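Local coordinates for Sel1 repeat family protein (Pseudomonas aeruginosa, PDB 6LCH) that probably serves as a type VI secretion immunity protein that protects Pseudomonas aeruginosa against its own effector PldB, at residues L49-A54 with N67-G72. Residues are numbered along the deposited sequence; the frame is centred on the assembly and turned at random.
Sequences LYSKAA and NLYRTG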
ATOM      1  N   LEU A  49      22.595  -8.130  -5.262  1.00  6.38           N
ATOM      2  CA  LEU A  49      21.477  -8.938  -5.740  1.00  6.99           C
ATOM      3  C   LEU A  49      20.408  -8.071  -6.392  1.00  6.27           C
ATOM      4  O   LEU A  49      19.976  -8.341  -7.520  1.00  5.30           O
ATOM      5  CB  LEU A  49      20.880  -9.735  -4.583  1.00  8.15           C
ATOM      6  CG  LEU A  49      21.795 -10.793  -3.974  1.00 11.48           C
ATOM      7  CD1 LEU A  49      21.384 -11.073  -2.543  1.00 10.78           C
ATOM      8  CD2 LEU A  49      21.754 -12.061  -4.810  1.00 11.55           C
ATOM      9  N   TYR A  50      19.964  -7.026  -5.685  1.00  5.20           N
ATOM     10  CA  TYR A  50      18.955  -6.120  -6.226  1.00  4.65           C
ATOM     11  C   TYR A  50      19.366  -5.581  -7.589  1.00  4.48           C
ATOM     12  O   TYR A  50      18.576  -5.599  -8.541  1.00  4.21           O
ATOM     13  CB  TYR A  50      18.720  -4.962  -5.253  1.00  5.95           C
ATOM     14  CG  TYR A  50      17.644  -5.205  -4.220  1.00  3.83           C
ATOM     15  CD1 TYR A  50      16.666  -6.175  -4.412  1.00  5.19           C
ATOM     16  CD2 TYR A  50      17.598  -4.449  -3.054  1.00  5.12           C
ATOM     17  CE1 TYR A  50      15.680  -6.391  -3.467  1.00  4.87           C
ATOM     18  CE2 TYR A  50      16.619  -4.655  -2.106  1.00  4.44           C
ATOM     19  CZ  TYR A  50      15.661  -5.624  -2.315  1.00  5.61           C
ATOM     20  OH  TYR A  50      14.687  -5.831  -1.364  1.00  3.85           O
ATOM     21  N   SER A  51      20.602  -5.082  -7.698  1.00  5.18           N
ATOM     22  CA  SER A  51      21.051  -4.500  -8.958  1.00  9.23           C
ATOM     23  C   SER A  51      21.128  -5.554 -10.053  1.00  7.70           C
ATOM     24  O   SER A  51      20.693  -5.315 -11.187  1.00  9.07           O
ATOM     25  CB  SER A  51      22.404  -3.816  -8.770  1.00 11.01           C
ATOM     26  OG  SER A  51      22.377  -2.945  -7.652  1.00  9.27           O
ATOM     27  N   LYS A  52      21.681  -6.726  -9.729  1.00  7.76           N
ATOM     28  CA  LYS A  52      21.719  -7.829 -10.683  1.00  6.82           C
ATOM     29  C   LYS A  52      20.326  -8.144 -11.212  1.00  7.05           C
ATOM     30  O   LYS A  52      20.136  -8.343 -12.418  1.00  4.58           O
ATOM     31  CB  LYS A  52      22.329  -9.069 -10.026  1.00  9.65           C
ATOM     32  CG  LYS A  52      23.851  -9.103 -10.004  1.00 11.88           C
ATOM     33  CD  LYS A  52      24.366 -10.362  -9.303  1.00 10.46           C
ATOM     34  CE  LYS A  52      24.355 -10.212  -7.784  1.00 13.46           C
ATOM     35  NZ  LYS A  52      24.667 -11.483  -7.060  1.00 16.05           N
ATOM     36  N   ALA A  53      19.334  -8.184 -10.322  1.00  5.96           N
ATOM     37  CA  ALA A  53      17.967  -8.416 -10.766  1.00  5.92           C
ATOM     38  C   ALA A  53      17.458  -7.245 -11.598  1.00  6.69           C
ATOM     39  O   ALA A  53      16.756  -7.445 -12.596  1.00  4.03           O
ATOM     40  CB  ALA A  53      17.063  -8.662  -9.559  1.00  7.25           C
ATOM     41  N   ALA A  54      17.820  -6.017 -11.212  1.00  5.98           N
ATOM     42  CA  ALA A  54      17.341  -4.836 -11.928  1.00  6.37           C
ATOM     43  C   ALA A  54      17.880  -4.789 -13.350  1.00  6.59           C
ATOM     44  O   ALA A  54      17.175  -4.369 -14.274  1.00  7.53           O
ATOM     45  CB  ALA A  54      17.739  -3.570 -11.170  1.00  6.20           C
ATOM     46  N   ASN A  67      14.195   2.656  -3.682  1.00  5.65           N
ATOM     47  CA  ASN A  67      13.763   3.148  -2.380  1.00  8.32           C
ATOM     48  C   ASN A  67      14.930   3.233  -1.410  1.00  9.68           C
ATOM     49  O   ASN A  67      14.936   4.101  -0.537  1.00  9.57           O
ATOM     50  CB  ASN A  67      12.658   2.274  -1.790  1.00  8.49           C
ATOM     51  CG  ASN A  67      11.950   2.956  -0.627  1.00 11.51           C
ATOM     52  OD1 ASN A  67      11.454   4.076  -0.759  1.00 13.98           O
ATOM     53  ND2 ASN A  67      11.922   2.295   0.525  1.00 11.86           N
ATOM     54  N   LEU A  68      15.923   2.351  -1.545  1.00  7.76           N
ATOM     55  CA  LEU A  68      17.136   2.480  -0.743  1.00  8.60           C
ATOM     56  C   LEU A  68      17.942   3.710  -1.159  1.00 10.47           C
ATOM     57  O   LEU A  68      18.424   4.466  -0.306  1.00 12.70           O
ATOM     58  CB  LEU A  68      17.988   1.214  -0.862  1.00  5.40           C
ATOM     59  CG  LEU A  68      17.317  -0.143  -0.620  1.00  6.63           C
ATOM     60  CD1 LEU A  68      18.350  -1.264  -0.622  1.00  6.28           C
ATOM     61  CD2 LEU A  68      16.520  -0.146   0.676  1.00  9.63           C
ATOM     62  N   TYR A  69      18.101   3.923  -2.472  1.00 10.15           N
ATOM     63  CA  TYR A  69      18.892   5.052  -2.961  1.00  9.72           C
ATOM     64  C   TYR A  69      18.150   6.376  -2.807  1.00 12.43           C
ATOM     65  O   TYR A  69      18.771   7.411  -2.530  1.00 12.98           O
ATOM     66  CB  TYR A  69      19.261   4.845  -4.429  1.00 11.61           C
ATOM     67  CG  TYR A  69      20.305   3.786  -4.694  1.00 10.43           C
ATOM     68  CD1 TYR A  69      21.492   3.747  -3.977  1.00 13.37           C
ATOM     69  CD2 TYR A  69      20.105   2.831  -5.678  1.00  9.88           C
ATOM     70  CE1 TYR A  69      22.450   2.777  -4.234  1.00  9.14           C
ATOM     71  CE2 TYR A  69      21.050   1.867  -5.940  1.00  9.74           C
ATOM     72  CZ  TYR A  69      22.217   1.838  -5.212  1.00 11.76           C
ATOM     73  OH  TYR A  69      23.160   0.867  -5.480  1.00  9.82           O
ATOM     74  N   ARG A  70      16.831   6.377  -3.025  1.00 12.22           N
ATOM     75  CA  ARG A  70      16.064   7.616  -2.927  1.00 11.55           C
ATOM     76  C   ARG A  70      16.152   8.200  -1.527  1.00 15.41           C
ATOM     77  O   ARG A  70      16.418   9.396  -1.349  1.00 11.84           O
ATOM     78  CB  ARG A  70      14.608   7.361  -3.308  1.00 14.24           C
ATOM     79  CG  ARG A  70      13.719   8.578  -3.216  1.00 17.06           C
ATOM     80  CD  ARG A  70      12.272   8.189  -3.418  1.00 16.71           C
ATOM     81  NE  ARG A  70      11.714   7.584  -2.216  1.00 17.63           N
ATOM     82  CZ  ARG A  70      11.395   8.266  -1.122  1.00 20.30           C
ATOM     83  NH1 ARG A  70      11.582   9.578  -1.085  1.00 18.26           N
ATOM     84  NH2 ARG A  70      10.893   7.639  -0.065  1.00 16.13           N
ATOM     85  N   THR A  71      15.908   7.371  -0.520  1.00 14.31           N
ATOM     86  CA  THR A  71      16.225   7.705   0.857  1.00 19.77           C
ATOM     87  C   THR A  71      17.702   7.396   1.086  1.00 19.26           C
ATOM     88  O   THR A  71      18.464   7.144   0.148  1.00 21.39           O
ATOM     89  CB  THR A  71      15.323   6.924   1.807  1.00 19.27           C
ATOM     90  OG1 THR A  71      15.381   7.494   3.117  1.00 23.73           O
ATOM     91  CG2 THR A  71      15.782   5.507   1.882  1.00 19.35           C
ATOM     92  N   GLY A  72      18.133   7.412   2.337  1.00 21.85           N
ATOM     93  CA  GLY A  72      19.410   6.809   2.652  1.00 25.84           C
ATOM     94  C   GLY A  72      19.315   5.985   3.908  1.00 20.90           C
ATOM     95  O   GLY A  72      20.311   5.797   4.612  1.00 22.30           O
TER
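Y50 and L68 reach toward each other from two successive helices and make the main apolar contact of the pair. The methyl CD1 of L68 rests at the edge of the Y50 ring, near the ring plane, 4.1 Å from CD2 of Y50; CE2 of Y50 is equally far from that methyl, which therefore sits astride one CD2–CE2 side of the ring instead of over a face. The two side chains cross at about a right angle. With CG of L68 beside the backbone N (chi1 -51°) and anti to the carbonyl carbon, the branch extends toward the tyrosine. The backbones stay well apart, the CA atoms of Y50 and L68 lying 10.4 Å from each other, and the segments together bury just 83 Å².

Polar groups approach at a second point but do not bond between the segments. The hydroxyl OH of Y69 comes to 4.5 Å from OG of S51, a loose approach made by the far end of the tyrosine side chain, whose end comes nearer than its start. S51 OG is instead hydrogen-bonded to the carbonyl O of V47, one turn earlier on its own helix, and Y50 OH is held by ND2 of N64, which ties the end of that ring to the helix carrying L68.

The contact joins helix 43-55 to the C-terminal end of helix 59-70, the next helix in the chain, in a protein of Sel1 repeats, a family related to TPR. Y50 and S51 also meet L65 one turn before Y69, while W73, P74 and V77 of the following loop pack on L68. Helix 22-34 also packs against Y50, through Y28 and A31, and helix 81-93 continues the array, touching Y69 through K83.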